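Transcriptional regulator, IclR family (Ruegeria sp. TM1040, PDB 3R4K) probably binds DNA through an N-terminal helix-turn-helix domain and regulates transcription in response to a small molecule sensed by its C-terminal GAF-like domain. Local coordinates at residues E96-S101 against S112-S117; L108-H113 against V123-A128; V130-G135 against G190-E195; G135-L140 against S198-I203; L214-P219 against P233-A238. All coordinates share one frame; numbering follows the deposited sequence.

All five contacts lie in the C-terminal GAF-like domain, around one antiparallel sheet with strand order 129-131, 107-114, 97-104, 210-219, 196-204, 186-189. Contact 1 lies in the hairpin 97-104/107-114, and contact 2, its centre about 8 Å away, folds the following loop back on the same strand 107-114. Contacts 3 and 4, with centres about 10 Å apart, share Gly135 and alternate along the chain. Contact 5 comes last and seats helix 225-245 on strand 210-219, between the strands of contacts 1 and 4. Contacts 1 and 2 are local in sequence, whereas 3 and 4 bring later strands and their loop to the first half of the domain.

Contact 1 of 5, residues E96-S101 against S112-S117; sequences ETTHLS and SHAYSS
Thr98 and Ala114 make the hydrogen-bonded pair in the middle of this contact: Thr98 N donates to Ala114 O at 3.1 Å, and Ala114 N returns the bond to Thr98 O at 3.0 Å, each with an angle of 162° at the hydrogen. Two residues further on, Leu100 N reaches Ser112 O at 2.9 Å, while the bond back from Ser112 N to Leu100 O is weak. Between these pairs His99 and His113 face each other without backbone bonds. Their CB atoms stand 3.8 Å apart, and from there the two rings lead away from the opposite strand. These are the strands of an antiparallel hairpin, 97-104 and 107-114, in the central sheet of the GAF-like domain. On the side of Thr98, Leu100, Ser112 and Ala114, the Ser112 hydroxyl OG lies 3.5 Å from Leu100 CB, and Ala114 CB meets Thr98 OG1. Beyond Thr98 and Ala114, where the direct backbone bonds stop, a water bridges the two chains: it donates to Thr97 OG1 at 3.0 Å and accepts from Ser116 N at 2.8 Å. With Thr97 OG1 turned anti to its own carbonyl carbon (chi1 -59°), the hydroxyl also sits in the plane of the Tyr115 ring, at its edge, 3.5 Å from Tyr115 CD1. One face of that ring is met near its rim by His113 CD2. Further out, Thr97 OG1 bonds to Val123 O and Tyr115 OH to Met125 N. Helix 79-94 lies over the sheet face that carries Thr98 and Ser112, where Thr98 OG1 bonds to Ser91 OG and Leu87 O and Ser112 OG to Ser83 OG.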
# COMPACT_ATOMS: atom_id res chain seq x y z
N GLU A 96 25.08 19.85 -3.05
CA GLU A 96 25.27 19.28 -1.73
C GLU A 96 24.73 17.85 -1.60
O GLU A 96 24.04 17.36 -2.49
CB GLU A 96 24.61 20.18 -0.68
CG GLU A 96 25.13 21.61 -0.70
CD GLU A 96 26.60 21.84 -0.36
OE1 GLU A 96 27.25 20.89 0.14
OE2 GLU A 96 27.08 22.98 -0.55
N THR A 97 25.09 17.16 -0.50
CA THR A 97 24.66 15.80 -0.19
C THR A 97 23.19 15.81 0.19
O THR A 97 22.78 16.62 1.01
CB THR A 97 25.53 15.23 0.94
OG1 THR A 97 26.89 15.25 0.49
CG2 THR A 97 25.11 13.79 1.37
N THR A 98 22.42 14.89 -0.39
CA THR A 98 21.00 14.75 -0.09
C THR A 98 20.76 13.37 0.51
O THR A 98 21.48 12.44 0.19
CB THR A 98 20.15 15.01 -1.34
OG1 THR A 98 20.55 14.10 -2.35
CG2 THR A 98 20.29 16.44 -1.85
N HIS A 99 19.78 13.24 1.40
CA HIS A 99 19.47 11.94 1.99
C HIS A 99 18.02 11.81 2.41
O HIS A 99 17.37 12.79 2.80
CB HIS A 99 20.41 11.57 3.16
CG HIS A 99 20.39 12.50 4.33
ND1 HIS A 99 19.78 12.13 5.52
CD2 HIS A 99 20.98 13.71 4.48
CE1 HIS A 99 19.97 13.15 6.34
NE2 HIS A 99 20.70 14.12 5.76
N LEU A 100 17.50 10.58 2.29
CA LEU A 100 16.16 10.21 2.70
C LEU A 100 16.27 9.35 3.94
O LEU A 100 17.00 8.36 3.97
CB LEU A 100 15.40 9.47 1.57
CG LEU A 100 13.99 8.93 1.90
CD1 LEU A 100 12.98 10.07 2.20
CD2 LEU A 100 13.49 7.97 0.81
N SER A 101 15.56 9.76 4.99
CA SER A 101 15.52 9.00 6.24
C SER A 101 14.09 8.54 6.46
O SER A 101 13.13 9.26 6.11
CB SER A 101 16.07 9.81 7.41
OG SER A 101 15.35 11.02 7.58
N SER A 112 18.91 6.09 2.20
CA SER A 112 19.38 6.34 0.84
C SER A 112 19.94 7.74 0.79
O SER A 112 19.43 8.63 1.49
CB SER A 112 18.29 6.11 -0.22
OG SER A 112 17.23 7.04 -0.16
N HIS A 113 21.03 7.93 0.03
CA HIS A 113 21.67 9.23 -0.12
C HIS A 113 22.26 9.37 -1.50
O HIS A 113 22.44 8.39 -2.22
CB HIS A 113 22.75 9.45 0.96
CG HIS A 113 23.93 8.54 0.84
ND1 HIS A 113 23.99 7.33 1.52
CD2 HIS A 113 25.07 8.67 0.10
CE1 HIS A 113 25.15 6.78 1.19
NE2 HIS A 113 25.83 7.54 0.32
N ALA A 114 22.61 10.60 -1.86
CA ALA A 114 23.29 10.93 -3.11
C ALA A 114 24.32 12.03 -2.85
O ALA A 114 24.12 12.88 -1.98
CB ALA A 114 22.31 11.36 -4.17
N TYR A 115 25.45 11.96 -3.58
CA TYR A 115 26.51 12.95 -3.54
C TYR A 115 26.46 13.78 -4.82
O TYR A 115 26.11 13.26 -5.88
CB TYR A 115 27.90 12.30 -3.37
CG TYR A 115 28.07 11.56 -2.06
CD1 TYR A 115 27.92 12.22 -0.84
CD2 TYR A 115 28.41 10.22 -2.03
CE1 TYR A 115 28.07 11.55 0.37
CE2 TYR A 115 28.58 9.54 -0.82
CZ TYR A 115 28.41 10.21 0.38
OH TYR A 115 28.58 9.55 1.56
N SER A 116 26.79 15.07 -4.72
CA SER A 116 26.82 15.93 -5.89
C SER A 116 28.12 15.80 -6.63
O SER A 116 29.15 15.53 -6.03
CB SER A 116 26.63 17.38 -5.47
OG SER A 116 26.64 18.22 -6.62
N SER A 117 28.10 16.06 -7.95
CA SER A 117 29.31 16.01 -8.77
C SER A 117 30.15 17.28 -8.58
O SER A 117 31.36 17.24 -8.78
CB SER A 117 28.96 15.84 -10.24
OG SER A 117 28.25 16.96 -10.77
O HOH W 1 27.69 16.09 -2.23

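Contact 2 of 5, residues L108-H113 against V123-A128; sequences LASLSH and VMMEDA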
# COMPACT_ATOMS: atom_id res chain seq x y z
N LEU A 108 14.44 6.97 13.58
CA LEU A 108 14.60 7.55 12.25
C LEU A 108 15.98 7.17 11.68
O LEU A 108 17.02 7.51 12.27
CB LEU A 108 14.40 9.08 12.31
CG LEU A 108 14.45 9.83 10.98
CD1 LEU A 108 13.20 9.58 10.14
CD2 LEU A 108 14.65 11.31 11.22
N ALA A 109 16.00 6.42 10.56
CA ALA A 109 17.23 5.92 9.94
C ALA A 109 17.45 6.41 8.50
O ALA A 109 16.53 6.31 7.68
CB ALA A 109 17.22 4.40 9.96
N SER A 110 18.66 6.96 8.20
CA SER A 110 19.00 7.43 6.85
C SER A 110 19.22 6.19 6.01
O SER A 110 20.10 5.38 6.34
CB SER A 110 20.23 8.34 6.86
OG SER A 110 20.33 9.06 5.64
N LEU A 111 18.38 5.98 4.98
CA LEU A 111 18.44 4.74 4.22
C LEU A 111 18.87 4.87 2.75
O LEU A 111 19.22 3.86 2.14
CB LEU A 111 17.08 4.04 4.34
CG LEU A 111 16.81 3.52 5.79
CD1 LEU A 111 15.35 3.15 5.99
CD2 LEU A 111 17.80 2.39 6.20
N SER A 112 18.91 6.09 2.20
CA SER A 112 19.38 6.34 0.84
C SER A 112 19.94 7.74 0.79
O SER A 112 19.43 8.63 1.49
CB SER A 112 18.29 6.11 -0.22
OG SER A 112 17.23 7.04 -0.16
N HIS A 113 21.03 7.93 0.03
CA HIS A 113 21.67 9.23 -0.12
C HIS A 113 22.26 9.37 -1.50
O HIS A 113 22.44 8.39 -2.22
CB HIS A 113 22.75 9.45 0.96
CG HIS A 113 23.93 8.54 0.84
ND1 HIS A 113 23.99 7.33 1.52
CD2 HIS A 113 25.07 8.67 0.10
CE1 HIS A 113 25.15 6.78 1.19
NE2 HIS A 113 25.83 7.54 0.32
N VAL A 123 29.51 16.43 2.58
CA VAL A 123 29.05 15.83 3.82
C VAL A 123 28.91 14.33 3.50
O VAL A 123 28.12 13.95 2.63
CB VAL A 123 27.75 16.45 4.38
CG1 VAL A 123 27.34 15.75 5.67
CG2 VAL A 123 27.90 17.95 4.61
N MSE A 124 29.74 13.49 4.13
CA MSE A 124 29.71 12.07 3.86
C MSE A 124 28.74 11.33 4.80
O MSE A 124 28.57 11.72 5.95
CB MSE A 124 31.11 11.47 3.93
CG MSE A 124 31.08 9.96 4.05
SE MSE A 124 32.77 9.07 3.89
CE MSE A 124 32.68 7.95 5.57
N MSE A 125 28.09 10.28 4.26
CA MSE A 125 27.11 9.45 4.95
C MSE A 125 27.36 7.97 4.76
O MSE A 125 28.13 7.54 3.89
CB MSE A 125 25.71 9.72 4.41
CG MSE A 125 25.45 11.15 4.14
SE MSE A 125 23.85 11.66 4.95
CE MSE A 125 24.23 11.38 6.90
N GLU A 126 26.63 7.20 5.56
CA GLU A 126 26.54 5.75 5.53
C GLU A 126 25.08 5.42 5.70
O GLU A 126 24.38 6.09 6.48
CB GLU A 126 27.41 5.11 6.63
CG GLU A 126 28.05 3.81 6.20
CD GLU A 126 28.92 3.17 7.27
OE1 GLU A 126 28.61 2.03 7.68
OE2 GLU A 126 29.91 3.81 7.70
N ASP A 127 24.58 4.46 4.91
CA ASP A 127 23.17 4.10 5.05
C ASP A 127 22.98 3.30 6.34
O ASP A 127 23.93 2.68 6.83
CB ASP A 127 22.64 3.37 3.81
CG ASP A 127 22.49 4.28 2.60
OD1 ASP A 127 22.20 5.50 2.80
OD2 ASP A 127 22.67 3.79 1.46
N ALA A 128 21.78 3.40 6.92
CA ALA A 128 21.33 2.80 8.19
C ALA A 128 21.86 3.60 9.40
O ALA A 128 21.82 3.11 10.54
CB ALA A 128 21.71 1.32 8.29
O HOH W 2 22.37 5.25 -1.10
O HOH W 3 28.96 6.86 0.95
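His113 ND1 donates to Asp127 OD1 at 2.9 Å, a direct side-chain bond between strand 107-114 and the loop behind it. The oxygen lies close to the imidazole plane, at the ring edge, but the ring approaches it from above the carboxylate; the two planes are 55° apart. The backbone adds a second tie, Ala128 N to Ser110 O at 2.7 Å, almost in line with the carbonyl bond. Two waters extend the grip on the histidine. One accepts from His113 N and donates to Asp127 OD2 at 3.0 Å; the other lies between His113 NE2 and Met125 O, to which it donates at 3.1 Å. Met125, a selenomethionine here, lays its CB over one face of the imidazole, 4.2 Å from the centroid, in a CH-pi contact, and the first water lies over the opposite face. With an alanine in place of His113, Asp127 OD1 would lose its ring donor and the carboxylate would probably be held less firmly, mainly by its water, with a gap beneath Met125 CB. Leu111 CD2 packs 4.1 Å from Ala128 CA. Leu111 and Ser112 both stand opposite Leu100, so the strand receives this loop at a classic beta bulge.

Contact 3 of 5, residues V130-G135 against G190-E195; sequences VLTFHG and GGFEAE
Two loops from the two margins of the domain's sheet meet here, one leading from edge strand 129-131 into helix 137-143, the other joining strands 186-189 and 196-204, and Phe192 of the second reaches across to Val130, Leu131 and Thr132. With CG anti to the backbone N (chi1 -168°), its ring extends toward the end of the edge strand. Phe192 CZ comes within 3.3 Å of Val130 O, which lies at the ring edge near its plane. The same CZ is 3.9 Å from Leu131 CD1, and the ring and the leucine side chain pass each other at a slant. Further back, Phe192 CD1 approaches Thr132 OG1 at 4.1 Å. The polar partners of that hydroxyl lie elsewhere: a water stands 2.9 Å from Thr132 OG1 and donates to Gly191 O at 2.8 Å, and Gly135 N gives Thr132 OG1 a weak bond. The backbones come close at Gly135 and Gly191. Gly135 O is 3.2 Å from Gly191 C, and a beta carbon on Gly191 would collide with that oxygen. Outside the two loops, Arg162 makes a cation-pi contact with Phe192 and also bonds to its carbonyl oxygen. With an alanine in place of Phe192, Arg162 would lose its aromatic partner, and a gap is likely to open beside Leu131 and Thr132. The contact thus joins the loops that follow the two edge strands of a six-stranded sheet, beside the start of helix 137-143, in the GAF-like domain of an IclR-type regulator.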
# COMPACT_ATOMS: atom_id res chain seq x y z
N VAL A 130 21.46 6.13 12.31
CA VAL A 130 20.31 6.55 13.13
C VAL A 130 20.45 8.04 13.46
O VAL A 130 21.51 8.48 13.92
CB VAL A 130 20.12 5.66 14.39
CG1 VAL A 130 18.93 6.13 15.23
CG2 VAL A 130 19.95 4.19 13.99
N LEU A 131 19.40 8.81 13.17
CA LEU A 131 19.37 10.25 13.38
C LEU A 131 18.56 10.58 14.63
O LEU A 131 17.58 9.88 14.94
CB LEU A 131 18.76 10.98 12.17
CG LEU A 131 19.28 10.69 10.75
CD1 LEU A 131 20.77 10.34 10.69
CD2 LEU A 131 18.46 9.74 10.07
N THR A 132 18.98 11.62 15.35
CA THR A 132 18.26 12.03 16.55
C THR A 132 17.04 12.86 16.12
O THR A 132 17.08 13.52 15.08
CB THR A 132 19.19 12.78 17.52
OG1 THR A 132 19.63 14.00 16.92
CG2 THR A 132 20.39 11.95 17.96
N PHE A 133 15.96 12.82 16.91
CA PHE A 133 14.76 13.60 16.60
C PHE A 133 14.97 15.08 16.92
O PHE A 133 14.41 15.95 16.25
CB PHE A 133 13.54 13.06 17.35
CG PHE A 133 12.95 11.81 16.73
CD1 PHE A 133 12.29 11.87 15.50
CD2 PHE A 133 13.07 10.58 17.36
CE1 PHE A 133 11.77 10.71 14.92
CE2 PHE A 133 12.53 9.43 16.78
CZ PHE A 133 11.89 9.50 15.56
N HIS A 134 15.80 15.37 17.93
CA HIS A 134 16.04 16.73 18.40
C HIS A 134 17.30 17.38 17.79
O HIS A 134 17.37 18.61 17.76
CB HIS A 134 16.14 16.72 19.94
CG HIS A 134 17.32 15.96 20.47
ND1 HIS A 134 17.34 14.58 20.51
CD2 HIS A 134 18.49 16.43 20.98
CE1 HIS A 134 18.52 14.25 21.02
NE2 HIS A 134 19.24 15.33 21.32
N GLY A 135 18.27 16.58 17.33
CA GLY A 135 19.53 17.11 16.82
C GLY A 135 19.72 17.19 15.32
O GLY A 135 20.76 17.67 14.86
N GLY A 190 24.78 22.09 13.06
CA GLY A 190 25.69 21.32 13.89
C GLY A 190 25.17 20.66 15.16
O GLY A 190 25.91 20.60 16.15
N GLY A 191 23.93 20.15 15.13
CA GLY A 191 23.30 19.45 16.25
C GLY A 191 23.61 17.96 16.29
O GLY A 191 23.54 17.34 17.35
N PHE A 192 23.93 17.38 15.11
CA PHE A 192 24.28 15.97 14.93
C PHE A 192 25.79 15.84 14.64
O PHE A 192 26.48 14.99 15.21
CB PHE A 192 23.46 15.37 13.78
CG PHE A 192 23.51 13.86 13.65
CD1 PHE A 192 22.82 13.04 14.55
CD2 PHE A 192 24.18 13.26 12.59
CE1 PHE A 192 22.84 11.65 14.41
CE2 PHE A 192 24.20 11.87 12.44
CZ PHE A 192 23.53 11.07 13.36
N GLU A 193 26.28 16.71 13.75
CA GLU A 193 27.68 16.79 13.35
C GLU A 193 28.07 18.26 13.32
O GLU A 193 27.34 19.06 12.72
CB GLU A 193 27.91 16.13 11.98
CG GLU A 193 27.66 14.62 11.92
CD GLU A 193 28.77 13.70 12.39
OE1 GLU A 193 29.85 14.19 12.80
OE2 GLU A 193 28.57 12.47 12.32
N ALA A 194 29.20 18.61 13.98
CA ALA A 194 29.68 19.99 13.99
C ALA A 194 30.05 20.45 12.56
O ALA A 194 30.60 19.67 11.77
CB ALA A 194 30.86 20.14 14.92
N GLU A 195 29.71 21.72 12.24
CA GLU A 195 29.97 22.42 10.97
C GLU A 195 29.17 21.82 9.78
O GLU A 195 29.57 21.94 8.61
CB GLU A 195 31.48 22.51 10.64
CG GLU A 195 32.38 23.06 11.76
CD GLU A 195 31.88 24.26 12.55
OE1 GLU A 195 31.87 25.39 11.99
OE2 GLU A 195 31.51 24.08 13.73
O HOH W 4 22.22 14.93 17.72

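Contact 4 of 5, residues G135-L140 against S198-I203; sequences GTASGL and SHAVPI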
# COMPACT_ATOMS: atom_id res chain seq x y z
N GLY A 135 18.27 16.58 17.33
CA GLY A 135 19.53 17.11 16.82
C GLY A 135 19.72 17.19 15.32
O GLY A 135 20.76 17.67 14.86
N THR A 136 18.73 16.73 14.55
CA THR A 136 18.83 16.78 13.08
C THR A 136 17.64 17.55 12.51
O THR A 136 16.57 17.55 13.13
CB THR A 136 18.89 15.35 12.45
OG1 THR A 136 17.68 14.64 12.70
CG2 THR A 136 20.06 14.53 12.93
N ALA A 137 17.81 18.15 11.32
CA ALA A 137 16.72 18.82 10.61
C ALA A 137 15.67 17.77 10.22
O ALA A 137 14.48 18.01 10.38
CB ALA A 137 17.26 19.53 9.37
N SER A 138 16.13 16.56 9.79
CA SER A 138 15.29 15.42 9.43
C SER A 138 14.42 14.99 10.61
O SER A 138 13.21 14.83 10.45
CB SER A 138 16.13 14.24 8.93
OG SER A 138 16.95 14.64 7.84
N GLY A 139 15.04 14.88 11.79
CA GLY A 139 14.36 14.52 13.03
C GLY A 139 13.30 15.53 13.44
O GLY A 139 12.20 15.15 13.84
N LEU A 140 13.62 16.84 13.31
CA LEU A 140 12.69 17.94 13.64
C LEU A 140 11.52 17.96 12.66
O LEU A 140 10.39 18.18 13.09
CB LEU A 140 13.41 19.30 13.69
CG LEU A 140 14.42 19.49 14.82
CD1 LEU A 140 15.40 20.60 14.51
CD2 LEU A 140 13.74 19.72 16.17
N SER A 198 22.05 21.61 7.81
CA SER A 198 21.05 20.80 7.12
C SER A 198 19.68 21.49 7.03
O SER A 198 19.30 22.29 7.88
CB SER A 198 20.89 19.44 7.78
OG SER A 198 21.63 19.26 8.99
N HIS A 199 18.96 21.17 5.94
CA HIS A 199 17.60 21.58 5.59
C HIS A 199 16.79 20.32 5.37
O HIS A 199 17.29 19.41 4.69
CB HIS A 199 17.58 22.42 4.31
CG HIS A 199 18.12 23.80 4.43
ND1 HIS A 199 19.48 24.05 4.45
CD2 HIS A 199 17.46 24.99 4.45
CE1 HIS A 199 19.61 25.36 4.52
NE2 HIS A 199 18.42 25.96 4.53
N ALA A 200 15.57 20.23 5.91
CA ALA A 200 14.75 19.03 5.71
C ALA A 200 13.28 19.33 5.64
O ALA A 200 12.79 20.26 6.27
CB ALA A 200 15.01 18.01 6.81
N VAL A 201 12.57 18.52 4.84
CA VAL A 201 11.12 18.57 4.64
C VAL A 201 10.54 17.20 4.99
O VAL A 201 11.19 16.19 4.71
CB VAL A 201 10.69 19.04 3.21
CG1 VAL A 201 11.04 20.51 2.98
CG2 VAL A 201 11.26 18.15 2.11
N PRO A 202 9.33 17.12 5.56
CA PRO A 202 8.75 15.80 5.84
C PRO A 202 8.21 15.13 4.57
O PRO A 202 7.84 15.81 3.60
CB PRO A 202 7.63 16.12 6.82
CG PRO A 202 7.18 17.50 6.42
CD PRO A 202 8.40 18.22 5.95
N ILE A 203 8.19 13.79 4.56
CA ILE A 203 7.65 12.97 3.48
C ILE A 203 6.44 12.29 4.08
O ILE A 203 6.51 11.74 5.19
CB ILE A 203 8.70 11.98 2.89
CG1 ILE A 203 9.94 12.72 2.33
CG2 ILE A 203 8.08 11.05 1.82
CD1 ILE A 203 9.68 13.78 1.15
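Ala137 and Ser138, in the first turn of helix 137-143, rest on Ser198 and Ala200 of strand 196-204. Just before them Thr136 holds the N-cap position. With its hydroxyl between the backbone N and the carbonyl carbon (chi1 64°), Thr136 OG1 accepts from Gly139 N at 2.8 Å, and the same oxygen bonds outward to Thr132 O. Ala137 follows and points its methyl at the strand, CB lying 3.7 Å from Ala200 CB and 4.0 Å from Ser198 CB. The Ser198 carbonyl is another neighbour of that methyl, its O 3.7 Å from Ala137 CB. This is a helix start laid on a sheet through small side chains, in the GAF-like domain and on the face away from helix 225-245, toward which His199 and Val201 turn. The alanines let the two backbones come near: Ser138 CA and Ala200 CA are 5.2 Å apart. At Ser138 the backbone itself makes the closest approach, N being 3.5 Å from Ala200 CB. Ser138 OG, anti to the carbonyl carbon, passes 4.0 Å from the same Ala200 CB and goes on to touch Ala215 of the next strand. At Gly139 a beta carbon would run into Thr136 OG1, so the residue that gives the capping bond has no side chain in the way. Leu140 N completes the turn by bonding back to Thr136 O at 3.0 Å.

Contact 5 of 5, residues L214-P219 against P233-A238; sequences LAVAAP and PALRAA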
# COMPACT_ATOMS: atom_id res chain seq x y z
N LEU A 214 13.19 14.14 3.76
CA LEU A 214 14.12 14.37 2.68
C LEU A 214 15.00 15.56 3.08
O LEU A 214 14.46 16.61 3.46
CB LEU A 214 13.37 14.61 1.36
CG LEU A 214 14.24 14.86 0.14
CD1 LEU A 214 15.10 13.66 -0.17
CD2 LEU A 214 13.41 15.24 -1.05
N ALA A 215 16.33 15.39 3.06
CA ALA A 215 17.22 16.45 3.54
C ALA A 215 18.37 16.77 2.61
O ALA A 215 18.75 15.95 1.77
CB ALA A 215 17.78 16.07 4.90
N VAL A 216 18.94 17.98 2.81
CA VAL A 216 20.12 18.52 2.14
C VAL A 216 21.13 18.86 3.24
O VAL A 216 20.83 19.73 4.06
CB VAL A 216 19.78 19.76 1.24
CG1 VAL A 216 21.04 20.44 0.69
CG2 VAL A 216 18.85 19.35 0.10
N ALA A 217 22.26 18.15 3.30
CA ALA A 217 23.35 18.35 4.28
C ALA A 217 24.49 19.07 3.62
O ALA A 217 25.02 18.60 2.61
CB ALA A 217 23.81 17.03 4.86
N ALA A 218 24.86 20.21 4.16
CA ALA A 218 25.93 21.01 3.58
C ALA A 218 26.95 21.46 4.61
O ALA A 218 26.60 21.64 5.78
CB ALA A 218 25.32 22.22 2.91
N PRO A 219 28.21 21.72 4.22
CA PRO A 219 29.15 22.32 5.18
C PRO A 219 28.71 23.75 5.49
O PRO A 219 28.23 24.47 4.60
CB PRO A 219 30.49 22.31 4.43
CG PRO A 219 30.26 21.49 3.21
CD PRO A 219 28.83 21.60 2.89
N PRO A 233 13.58 26.32 -1.90
CA PRO A 233 12.64 26.01 -3.00
C PRO A 233 12.92 24.67 -3.69
O PRO A 233 11.97 23.96 -4.04
CB PRO A 233 12.85 27.15 -4.00
CG PRO A 233 13.56 28.20 -3.28
CD PRO A 233 14.34 27.56 -2.19
N ALA A 234 14.21 24.33 -3.89
CA ALA A 234 14.64 23.10 -4.54
C ALA A 234 14.26 21.88 -3.70
O ALA A 234 13.73 20.90 -4.26
CB ALA A 234 16.13 23.12 -4.79
N LEU A 235 14.48 21.94 -2.36
CA LEU A 235 14.15 20.85 -1.44
C LEU A 235 12.63 20.66 -1.33
O LEU A 235 12.18 19.52 -1.39
CB LEU A 235 14.79 21.08 -0.06
CG LEU A 235 14.41 20.13 1.08
CD1 LEU A 235 14.85 18.70 0.83
CD2 LEU A 235 14.96 20.61 2.37
N ARG A 236 11.85 21.75 -1.20
CA ARG A 236 10.38 21.71 -1.11
C ARG A 236 9.78 21.01 -2.32
O ARG A 236 8.94 20.12 -2.16
CB ARG A 236 9.78 23.12 -0.98
CG ARG A 236 9.97 23.73 0.39
CD ARG A 236 9.26 25.08 0.47
NE ARG A 236 9.76 25.95 1.54
CZ ARG A 236 9.30 25.93 2.79
NH1 ARG A 236 8.35 25.07 3.14
NH2 ARG A 236 9.79 26.77 3.69
N ALA A 237 10.27 21.35 -3.53
CA ALA A 237 9.85 20.77 -4.80
C ALA A 237 10.19 19.28 -4.86
O ALA A 237 9.31 18.48 -5.21
CB ALA A 237 10.51 21.52 -5.96
N ALA A 238 11.42 18.90 -4.48
CA ALA A 238 11.88 17.50 -4.47
C ALA A 238 11.07 16.65 -3.49
O ALA A 238 10.72 15.52 -3.81
CB ALA A 238 13.35 17.43 -4.15
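Leu235 enters this contact from helix 225-245, and Leu214 and Val216 of strand 210-219 receive it. Its CB points from the helix toward the strand, and with CG anti to the backbone N (chi1 172°) the chain is carried on in that direction, CB and CG acting as the stem for two methyls. At the tip CD1 makes nearly all the contacts with the strand. Leu235 CD1 lies 3.4 Å from Leu214 O, against the strand backbone, and 3.9 Å from Leu214 CG. One residue along, Leu235 CD1 is 4.2 Å from Ala215 CA, and beyond that it touches Val216 CG2 at 4.1 Å. Leu235 CD2 stays near the Leu214 carbonyl too, though less closely. CD1 thus lies over the backbone at Ala215, whose own methyl turns to the other face of the sheet, where Ser138 and Ala200 lie. This is a helix packed on one face of the central antiparallel sheet of the GAF-like domain: the segment axes approach to 8.9 Å and run roughly antiparallel, at 153°. Helix 79-94 shares the same face, with its Leu90 against both Val216 and Leu235. From the strand side, Leu214 runs alongside Leu235, pointing the other way. Its CG anti to the backbone N (chi1 -180°) sends the branch up to the next turn of the helix, where Leu214 CD2 is 3.7 Å from Ala238 C and 3.8 Å from Ala238 CB. Leu235 also touches His199 and Val201 of the neighbouring strand 196-204.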